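Local coordinates for coiled-coil quantitatively-enriched protein 1 (Schizosaccharomyces pombe, PDB 7CUJ), which links telomeres to the meiotic centrosome component pcp1 and is required for telomere length regulation and chromosome segregation, at residues Thr121-Ala132 with His159-Ala170; Asn229-Val239 with Asp309-Glu317. All blocks are in the same frame, centred on the assembly; numbering follows the deposited sequence.

In the fold
The chain is an internal piece of the longer protein, built on a six-stranded parallel sheet flanked by helices. From the N terminus, interaction 1 comes first: strand 121-126 pairs with strand 162-166 and closes a loop of 26 residues that carries most of helix 129-141 and the edge strand 146-148. The chain then adds strands 184-188 and 208-213 before interaction 2, where the start of helix 232-243 receives the tail 309-317, closing a 69-residue loop that includes helix 275-294. The loops follow in series, neither enclosing nor crossing the other. Their contacts lie on opposite sides of the chain's centre: one joins two neighbouring strands within the sheet, the other holds the C-terminal end of this piece against a helix.

Interaction 1 of 2, residues Thr121-Ala132 with His159-Ala170; sequences TFFLFISNQFLA and HPAIWICVSKKA
With CG of Trp-163 beside its backbone N (chi1 -75°) and the Phe-123 ring swung to chi1 -95°, the phenyl and indole groups run side by side from neighbouring strands of a parallel alpha/beta sheet. They form an offset stack: the Phe-123 ring and the five-membered ring of Trp-163 have centroids 4.9 Å apart and planes at 28°, with Trp-163 CD1 over the rim of the phenyl face. On the opposite indole face sits Pro-160 CG, while Trp-149 meets both rings edge-to-face. With an alanine here instead of Phe-123, Trp-163 would probably lose the stack on one face and be less firmly held against turning.

The ladder beneath alternates donors and acceptors as parallel pairing requires. Trp-163 N reaches Phe-122 O at 2.7 Å, and Cys-165 N meets Leu-124 O at 2.6 Å; the first rung, from Phe-122 N to Ala-161 O, is weak. On the face shared with Phe-123, Cys-165 CB stands over the Phe-125 ring, 4.2 Å from its centroid, a CH-pi contact, and SG approaches that ring obliquely. The other face carries Leu-124 beside Ile-164, whose CD1 lies 3.9 Å from Leu-124 CB. Where helix 129-141 begins over this face, Ala-132 CB rests 3.6 Å from Val-166 CG2.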
loop_
_atom_site.group_PDB
_atom_site.type_symbol
_atom_site.label_atom_id
_atom_site.label_comp_id
_atom_site.label_asym_id
_atom_site.label_seq_id
_atom_site.Cartn_x
_atom_site.Cartn_y
_atom_site.Cartn_z
ATOM N N THR A 121 5.992 -17.351 45.170
ATOM C CA THR A 121 6.359 -17.933 43.887
ATOM C C THR A 121 5.648 -17.178 42.764
ATOM O O THR A 121 4.420 -17.119 42.738
ATOM C CB THR A 121 6.055 -19.438 43.859
ATOM O OG1 THR A 121 4.645 -19.614 44.018
ATOM C CG2 THR A 121 6.786 -20.216 44.932
ATOM N N PHE A 122 6.433 -16.602 41.841
ATOM C CA PHE A 122 5.881 -15.890 40.699
ATOM C C PHE A 122 5.596 -16.849 39.548
ATOM O O PHE A 122 6.342 -17.798 39.319
ATOM C CB PHE A 122 6.829 -14.797 40.203
ATOM C CG PHE A 122 6.811 -13.522 41.006
ATOM C CD1 PHE A 122 5.683 -12.716 41.040
ATOM C CD2 PHE A 122 7.928 -13.125 41.721
ATOM C CE1 PHE A 122 5.672 -11.543 41.781
ATOM C CE2 PHE A 122 7.919 -11.951 42.460
ATOM C CZ PHE A 122 6.790 -11.164 42.491
ATOM N N PHE A 123 4.500 -16.567 38.833
ATOM C CA PHE A 123 4.204 -17.148 37.534
ATOM C C PHE A 123 4.228 -16.037 36.489
ATOM O O PHE A 123 3.481 -15.068 36.604
ATOM C CB PHE A 123 2.815 -17.791 37.531
ATOM C CG PHE A 123 2.793 -19.272 37.810
ATOM C CD1 PHE A 123 2.960 -20.189 36.783
ATOM C CD2 PHE A 123 2.595 -19.749 39.098
ATOM C CE1 PHE A 123 2.937 -21.553 37.038
ATOM C CE2 PHE A 123 2.571 -21.112 39.353
ATOM C CZ PHE A 123 2.741 -22.011 38.323
ATOM N N LEU A 124 5.095 -16.185 35.481
ATOM C CA LEU A 124 5.145 -15.247 34.373
ATOM C C LEU A 124 4.709 -15.949 33.088
ATOM O O LEU A 124 5.244 -16.996 32.730
ATOM C CB LEU A 124 6.553 -14.653 34.250
ATOM C CG LEU A 124 6.729 -13.597 33.158
ATOM C CD1 LEU A 124 7.570 -12.432 33.651
ATOM C CD2 LEU A 124 7.330 -14.198 31.894
ATOM N N PHE A 125 3.731 -15.348 32.401
ATOM C CA PHE A 125 3.257 -15.848 31.122
ATOM C C PHE A 125 3.830 -14.996 29.994
ATOM O O PHE A 125 3.856 -13.770 30.082
ATOM C CB PHE A 125 1.727 -15.886 31.088
ATOM C CG PHE A 125 1.124 -17.047 31.837
ATOM C CD1 PHE A 125 0.897 -16.971 33.203
ATOM C CD2 PHE A 125 0.792 -18.221 31.178
ATOM C CE1 PHE A 125 0.350 -18.043 33.893
ATOM C CE2 PHE A 125 0.236 -19.290 31.865
ATOM C CZ PHE A 125 0.019 -19.201 33.223
ATOM N N ILE A 126 4.292 -15.673 28.937
ATOM C CA ILE A 126 4.886 -15.023 27.781
ATOM C C ILE A 126 4.517 -15.833 26.539
ATOM O O ILE A 126 4.563 -17.060 26.565
ATOM C CB ILE A 126 6.412 -14.859 27.971
ATOM C CG1 ILE A 126 7.050 -13.989 26.883
ATOM C CG2 ILE A 126 7.108 -16.206 28.108
ATOM C CD1 ILE A 126 8.450 -13.520 27.219
ATOM N N SER A 127 4.137 -15.137 25.462
ATOM C CA SER A 127 3.553 -15.794 24.302
ATOM C C SER A 127 4.592 -15.980 23.196
ATOM O O SER A 127 4.313 -15.713 22.030
ATOM C CB SER A 127 2.334 -15.047 23.809
ATOM O OG SER A 127 2.688 -13.749 23.360
ATOM N N ASN A 128 5.779 -16.465 23.577
ATOM C CA ASN A 128 6.887 -16.651 22.653
ATOM C C ASN A 128 7.919 -17.587 23.278
ATOM O O ASN A 128 8.425 -17.315 24.366
ATOM C CB ASN A 128 7.528 -15.316 22.267
ATOM C CG ASN A 128 8.483 -15.455 21.101
ATOM O OD1 ASN A 128 9.679 -15.660 21.295
ATOM N ND2 ASN A 128 7.961 -15.373 19.889
ATOM N N GLN A 129 8.236 -18.678 22.569
ATOM C CA GLN A 129 9.111 -19.718 23.092
ATOM C C GLN A 129 10.536 -19.188 23.229
ATOM O O GLN A 129 11.158 -19.359 24.272
ATOM C CB GLN A 129 9.049 -20.976 22.224
ATOM C CG GLN A 129 9.876 -22.137 22.764
ATOM C CD GLN A 129 9.405 -22.610 24.120
ATOM O OE1 GLN A 129 8.287 -23.099 24.274
ATOM N NE2 GLN A 129 10.263 -22.472 25.118
ATOM N N PHE A 130 11.036 -18.538 22.172
ATOM C CA PHE A 130 12.401 -18.039 22.152
ATOM C C PHE A 130 12.643 -17.097 23.330
ATOM O O PHE A 130 13.646 -17.228 24.028
ATOM C CB PHE A 130 12.731 -17.370 20.814
ATOM C CG PHE A 130 14.013 -16.576 20.844
ATOM C CD1 PHE A 130 15.241 -17.217 20.924
ATOM C CD2 PHE A 130 13.991 -15.189 20.834
ATOM C CE1 PHE A 130 16.420 -16.489 20.981
ATOM C CE2 PHE A 130 15.172 -14.462 20.887
ATOM C CZ PHE A 130 16.383 -15.112 20.960
ATOM N N LEU A 131 11.719 -16.150 23.534
ATOM C CA LEU A 131 11.873 -15.130 24.559
ATOM C C LEU A 131 11.781 -15.757 25.947
ATOM O O LEU A 131 12.511 -15.359 26.849
ATOM C CB LEU A 131 10.819 -14.037 24.366
ATOM C CG LEU A 131 11.063 -13.096 23.187
ATOM C CD1 LEU A 131 9.903 -12.127 23.019
ATOM C CD2 LEU A 131 12.373 -12.341 23.356
ATOM N N ALA A 132 10.882 -16.739 26.098
ATOM C CA ALA A 132 10.773 -17.507 27.329
ATOM C C ALA A 132 12.141 -18.070 27.713
ATOM O O ALA A 132 12.567 -17.934 28.857
ATOM C CB ALA A 132 9.751 -18.606 27.172
ATOM N N HIS A 159 7.693 -23.271 43.604
ATOM C CA HIS A 159 8.915 -23.605 44.386
ATOM C C HIS A 159 10.064 -22.656 44.036
ATOM O O HIS A 159 10.774 -22.210 44.937
ATOM C CB HIS A 159 9.282 -25.090 44.233
ATOM C CG HIS A 159 8.202 -26.038 44.640
ATOM N ND1 HIS A 159 7.755 -26.137 45.946
ATOM C CD2 HIS A 159 7.495 -26.943 43.929
ATOM C CE1 HIS A 159 6.811 -27.055 46.017
ATOM N NE2 HIS A 159 6.634 -27.565 44.792
ATOM N N PRO A 160 10.314 -22.334 42.739
ATOM C CA PRO A 160 11.298 -21.311 42.369
ATOM C C PRO A 160 10.875 -19.896 42.758
ATOM O O PRO A 160 9.758 -19.678 43.227
ATOM C CB PRO A 160 11.383 -21.396 40.835
ATOM C CG PRO A 160 10.760 -22.730 40.481
ATOM C CD PRO A 160 9.722 -22.977 41.555
ATOM N N ALA A 161 11.790 -18.940 42.553
ATOM C CA ALA A 161 11.501 -17.530 42.760
ATOM C C ALA A 161 10.540 -17.023 41.682
ATOM O O ALA A 161 9.720 -16.149 41.960
ATOM C CB ALA A 161 12.784 -16.733 42.811
ATOM N N ILE A 162 10.636 -17.585 40.466
ATOM C CA ILE A 162 9.736 -17.251 39.365
ATOM C C ILE A 162 9.710 -18.379 38.328
ATOM O O ILE A 162 10.753 -18.784 37.817
ATOM C CB ILE A 162 10.073 -15.874 38.741
ATOM C CG1 ILE A 162 9.147 -15.525 37.572
ATOM C CG2 ILE A 162 11.541 -15.770 38.348
ATOM C CD1 ILE A 162 9.082 -14.046 37.244
ATOM N N TRP A 163 8.502 -18.883 38.031
ATOM C CA TRP A 163 8.248 -19.737 36.878
ATOM C C TRP A 163 8.099 -18.867 35.630
ATOM O O TRP A 163 7.438 -17.829 35.679
ATOM C CB TRP A 163 6.975 -20.572 37.085
ATOM C CG TRP A 163 7.076 -21.726 38.037
ATOM C CD1 TRP A 163 6.493 -21.815 39.269
ATOM C CD2 TRP A 163 7.757 -22.979 37.828
ATOM N NE1 TRP A 163 6.775 -23.023 39.846
ATOM C CE2 TRP A 163 7.549 -23.759 38.989
ATOM C CE3 TRP A 163 8.528 -23.515 36.788
ATOM C CZ2 TRP A 163 8.084 -25.038 39.134
ATOM C CZ3 TRP A 163 9.056 -24.781 36.934
ATOM C CH2 TRP A 163 8.836 -25.532 38.092
ATOM N N ILE A 164 8.707 -19.301 34.515
ATOM C CA ILE A 164 8.504 -18.684 33.210
ATOM C C ILE A 164 7.682 -19.641 32.351
ATOM O O ILE A 164 8.167 -20.707 31.974
ATOM C CB ILE A 164 9.841 -18.329 32.522
ATOM C CG1 ILE A 164 10.751 -17.463 33.399
ATOM C CG2 ILE A 164 9.605 -17.703 31.152
ATOM C CD1 ILE A 164 10.142 -16.149 33.836
ATOM N N CYS A 165 6.450 -19.235 32.021
ATOM C CA CYS A 165 5.510 -20.109 31.338
ATOM C C CYS A 165 5.189 -19.577 29.942
ATOM O O CYS A 165 4.855 -18.406 29.770
ATOM C CB CYS A 165 4.223 -20.256 32.141
ATOM S SG CYS A 165 3.157 -21.598 31.553
ATOM N N VAL A 166 5.297 -20.464 28.949
ATOM C CA VAL A 166 4.861 -20.188 27.591
ATOM C C VAL A 166 3.339 -20.306 27.563
ATOM O O VAL A 166 2.788 -21.289 28.049
ATOM C CB VAL A 166 5.544 -21.141 26.590
ATOM C CG1 VAL A 166 4.832 -21.182 25.247
ATOM C CG2 VAL A 166 7.013 -20.799 26.403
ATOM N N SER A 167 2.675 -19.294 26.987
ATOM C CA SER A 167 1.228 -19.153 27.061
ATOM C C SER A 167 0.516 -20.347 26.425
ATOM O O SER A 167 -0.638 -20.621 26.749
ATOM C CB SER A 167 0.770 -17.840 26.471
ATOM O OG SER A 167 0.935 -17.827 25.061
ATOM N N LYS A 168 1.218 -21.052 25.529
ATOM C CA LYS A 168 0.710 -22.256 24.890
ATOM C C LYS A 168 0.494 -23.353 25.934
ATOM O O LYS A 168 -0.444 -24.140 25.818
ATOM C CB LYS A 168 1.671 -22.718 23.790
ATOM C CG LYS A 168 1.236 -23.952 23.008
ATOM C CD LYS A 168 2.255 -24.421 21.992
ATOM C CE LYS A 168 1.947 -25.801 21.450
ATOM N NZ LYS A 168 2.840 -26.158 20.323
ATOM N N LYS A 169 1.362 -23.385 26.954
ATOM C CA LYS A 169 1.363 -24.439 27.958
ATOM C C LYS A 169 0.558 -24.019 29.189
ATOM O O LYS A 169 0.757 -24.563 30.276
ATOM C CB LYS A 169 2.802 -24.814 28.333
ATOM C CG LYS A 169 3.596 -25.519 27.242
ATOM C CD LYS A 169 4.679 -26.427 27.781
ATOM C CE LYS A 169 5.240 -27.358 26.727
ATOM N NZ LYS A 169 6.094 -28.413 27.323
ATOM N N ALA A 170 -0.369 -23.072 29.002
ATOM C CA ALA A 170 -1.207 -22.561 30.078
ATOM C C ALA A 170 -2.176 -23.629 30.588
ATOM O O ALA A 170 -2.405 -23.705 31.795
ATOM C CB ALA A 170 -1.934 -21.314 29.635
#

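Interaction 2 of 2, residues Asn229-Val239 with Asp309-Glu317; sequences NASFLVNIVGV and DLASLSVAE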
loop_
_atom_site.group_PDB
_atom_site.type_symbol
_atom_site.label_atom_id
_atom_site.label_comp_id
_atom_site.label_asym_id
_atom_site.label_seq_id
_atom_site.Cartn_x
_atom_site.Cartn_y
_atom_site.Cartn_z
ATOM N N ASN A 229 -16.578 -5.578 20.707
ATOM C CA ASN A 229 -17.712 -5.528 19.798
ATOM C C ASN A 229 -17.198 -5.504 18.359
ATOM O O ASN A 229 -16.060 -5.891 18.100
ATOM C CB ASN A 229 -18.656 -4.369 20.139
ATOM C CG ASN A 229 -17.978 -3.013 20.146
ATOM O OD1 ASN A 229 -17.016 -2.780 19.417
ATOM N ND2 ASN A 229 -18.477 -2.105 20.969
ATOM N N ALA A 230 -18.048 -5.034 17.435
ATOM C CA ALA A 230 -17.739 -5.020 16.014
ATOM C C ALA A 230 -16.609 -4.037 15.699
ATOM O O ALA A 230 -15.916 -4.202 14.697
ATOM C CB ALA A 230 -18.989 -4.718 15.224
ATOM N N SER A 231 -16.413 -3.032 16.564
ATOM C CA SER A 231 -15.482 -1.948 16.289
ATOM C C SER A 231 -14.160 -2.138 17.033
ATOM O O SER A 231 -13.345 -1.217 17.087
ATOM C CB SER A 231 -16.104 -0.610 16.608
ATOM O OG SER A 231 -16.239 -0.437 18.013
ATOM N N PHE A 232 -13.940 -3.341 17.582
ATOM C CA PHE A 232 -12.785 -3.595 18.433
ATOM C C PHE A 232 -11.485 -3.551 17.630
ATOM O O PHE A 232 -10.556 -2.831 17.993
ATOM C CB PHE A 232 -12.937 -4.905 19.213
ATOM C CG PHE A 232 -11.713 -5.284 20.007
ATOM C CD1 PHE A 232 -11.334 -4.548 21.121
ATOM C CD2 PHE A 232 -10.924 -6.362 19.631
ATOM C CE1 PHE A 232 -10.201 -4.887 21.845
ATOM C CE2 PHE A 232 -9.791 -6.700 20.357
ATOM C CZ PHE A 232 -9.430 -5.962 21.461
ATOM N N LEU A 233 -11.419 -4.339 16.549
ATOM C CA LEU A 233 -10.221 -4.417 15.727
ATOM C C LEU A 233 -9.925 -3.052 15.112
ATOM O O LEU A 233 -8.782 -2.602 15.120
ATOM C CB LEU A 233 -10.399 -5.489 14.644
ATOM C CG LEU A 233 -10.436 -6.936 15.137
ATOM C CD1 LEU A 233 -10.592 -7.898 13.970
ATOM C CD2 LEU A 233 -9.188 -7.280 15.939
ATOM N N VAL A 234 -10.976 -2.391 14.614
ATOM C CA VAL A 234 -10.849 -1.119 13.920
ATOM C C VAL A 234 -10.207 -0.081 14.842
ATOM O O VAL A 234 -9.311 0.649 14.420
ATOM C CB VAL A 234 -12.202 -0.665 13.329
ATOM C CG1 VAL A 234 -12.244 0.821 13.011
ATOM C CG2 VAL A 234 -12.572 -1.476 12.094
ATOM N N ASN A 235 -10.639 -0.058 16.110
ATOM C CA ASN A 235 -10.221 0.961 17.063
ATOM C C ASN A 235 -8.768 0.769 17.497
ATOM O O ASN A 235 -8.019 1.743 17.547
ATOM C CB ASN A 235 -11.189 1.077 18.242
ATOM C CG ASN A 235 -12.471 1.795 17.875
ATOM O OD1 ASN A 235 -12.446 2.795 17.159
ATOM N ND2 ASN A 235 -13.597 1.298 18.366
ATOM N N ILE A 236 -8.375 -0.476 17.806
ATOM C CA ILE A 236 -7.024 -0.753 18.275
ATOM C C ILE A 236 -6.006 -0.504 17.161
ATOM O O ILE A 236 -4.876 -0.108 17.445
ATOM C CB ILE A 236 -6.877 -2.155 18.914
ATOM C CG1 ILE A 236 -7.047 -3.292 17.900
ATOM C CG2 ILE A 236 -7.801 -2.313 20.115
ATOM C CD1 ILE A 236 -6.696 -4.663 18.438
ATOM N N VAL A 237 -6.414 -0.730 15.904
ATOM C CA VAL A 237 -5.552 -0.469 14.759
ATOM C C VAL A 237 -5.438 1.040 14.560
ATOM O O VAL A 237 -4.337 1.563 14.385
ATOM C CB VAL A 237 -6.049 -1.171 13.480
ATOM C CG1 VAL A 237 -5.303 -0.689 12.243
ATOM C CG2 VAL A 237 -5.960 -2.684 13.596
ATOM N N GLY A 238 -6.589 1.722 14.595
ATOM C CA GLY A 238 -6.666 3.159 14.388
ATOM C C GLY A 238 -5.795 3.927 15.378
ATOM O O GLY A 238 -5.031 4.807 14.981
ATOM N N VAL A 239 -5.911 3.565 16.663
ATOM C CA VAL A 239 -5.209 4.243 17.741
ATOM C C VAL A 239 -3.706 4.050 17.547
ATOM O O VAL A 239 -2.939 5.010 17.600
ATOM C CB VAL A 239 -5.688 3.758 19.127
ATOM C CG1 VAL A 239 -4.763 4.191 20.255
ATOM C CG2 VAL A 239 -7.115 4.195 19.423
ATOM N N ASP A 309 -6.073 6.937 29.151
ATOM C CA ASP A 309 -7.165 6.461 28.315
ATOM C C ASP A 309 -6.995 7.001 26.898
ATOM O O ASP A 309 -6.732 8.188 26.715
ATOM C CB ASP A 309 -8.524 6.848 28.909
ATOM C CG ASP A 309 -9.711 6.139 28.275
ATOM O OD1 ASP A 309 -9.503 5.363 27.317
ATOM O OD2 ASP A 309 -10.839 6.362 28.750
ATOM N N LEU A 310 -7.170 6.120 25.904
ATOM C CA LEU A 310 -6.943 6.472 24.509
ATOM C C LEU A 310 -8.251 6.441 23.718
ATOM O O LEU A 310 -8.224 6.423 22.488
ATOM C CB LEU A 310 -5.928 5.500 23.897
ATOM C CG LEU A 310 -4.551 5.442 24.558
ATOM C CD1 LEU A 310 -3.723 4.312 23.960
ATOM C CD2 LEU A 310 -3.817 6.770 24.433
ATOM N N ALA A 311 -9.388 6.458 24.427
ATOM C CA ALA A 311 -10.701 6.306 23.815
ATOM C C ALA A 311 -11.012 7.466 22.872
ATOM O O ALA A 311 -11.769 7.294 21.920
ATOM C CB ALA A 311 -11.761 6.158 24.882
ATOM N N SER A 312 -10.424 8.640 23.145
ATOM C CA SER A 312 -10.626 9.831 22.333
ATOM C C SER A 312 -9.972 9.672 20.961
ATOM O O SER A 312 -10.340 10.367 20.015
ATOM C CB SER A 312 -10.137 11.073 23.040
ATOM O OG SER A 312 -8.731 11.027 23.235
ATOM N N LEU A 313 -9.005 8.751 20.865
ATOM C CA LEU A 313 -8.306 8.479 19.620
ATOM C C LEU A 313 -8.997 7.351 18.852
ATOM O O LEU A 313 -8.416 6.813 17.912
ATOM C CB LEU A 313 -6.849 8.099 19.914
ATOM C CG LEU A 313 -5.916 9.213 20.396
ATOM C CD1 LEU A 313 -4.507 8.673 20.585
ATOM C CD2 LEU A 313 -5.902 10.383 19.421
ATOM N N SER A 314 -10.227 6.993 19.244
ATOM C CA SER A 314 -10.972 5.960 18.534
ATOM C C SER A 314 -11.392 6.464 17.154
ATOM O O SER A 314 -11.481 7.670 16.937
ATOM C CB SER A 314 -12.162 5.489 19.329
ATOM O OG SER A 314 -13.204 6.449 19.289
ATOM N N VAL A 315 -11.664 5.530 16.231
ATOM C CA VAL A 315 -11.999 5.887 14.858
ATOM C C VAL A 315 -13.414 5.434 14.491
ATOM O O VAL A 315 -13.905 5.797 13.425
ATOM C CB VAL A 315 -10.962 5.371 13.836
ATOM C CG1 VAL A 315 -9.591 6.003 14.018
ATOM C CG2 VAL A 315 -10.859 3.854 13.825
ATOM N N ALA A 316 -14.066 4.642 15.356
ATOM C CA ALA A 316 -15.366 4.077 15.013
ATOM C C ALA A 316 -16.278 3.956 16.234
ATOM O O ALA A 316 -15.815 4.019 17.371
ATOM C CB ALA A 316 -15.192 2.751 14.311
ATOM N N GLU A 317 -17.581 3.769 15.959
ATOM C CA GLU A 317 -18.648 3.658 16.944
ATOM C C GLU A 317 -18.775 4.976 17.719
ATOM O O GLU A 317 -19.781 5.679 17.491
ATOM C CB GLU A 317 -18.443 2.457 17.873
ATOM C CG GLU A 317 -19.724 1.982 18.542
ATOM C CD GLU A 317 -19.566 0.822 19.511
ATOM O OE1 GLU A 317 -18.942 1.017 20.575
ATOM O OE2 GLU A 317 -20.067 -0.277 19.199
#
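Leu-310 makes the first contact of the tail, laying its CD1 3.9 Å from Val-239 CG1. After the short 3-10 turn at 311-312, Leu-313 meets the other branch of the same valine: Val-239 CG2 is 3.9 Å from Leu-313 CB and also touches the backbone carbonyl. That carbonyl oxygen accepts a hydrogen bond from a basic side chain of another protein in the assembly.

At Ser-314 the tail comes alongside Asn-235, whose CG lies beside its own backbone N (chi1 -75°), carrying OD1 to the tail backbone. Val-315 N and Ala-316 N both donate to this one oxygen, each at 3.0 Å from OD1. The second lies in the carbonyl plane, whereas the first is tilted from it by 18°. Val-315 also packs CG2 against Val-234 CG1 at 3.4 Å; its CG1 lies near Gly-238 CA, and a beta carbon on that glycine would run into CG2 of the same valine. Ala-316 CB touches Val-234 CG1 too, at 3.8 Å.

Glu-317, poorly ordered, ends the walk with a weak hydrogen bond from Asn-229 ND2 to OE1 at 3.2 Å, the amide and carboxylate planes standing 73° apart. Val-315 and Glu-317 also make backbone bonds to the other protein. The helix therefore grips the tail chiefly through a neutral, buried amide oxygen that satisfies two successive peptide N-H groups, flanked by apolar packing; between the two segments, charge enters at Glu-317's exposed carboxylate, weakly bonded.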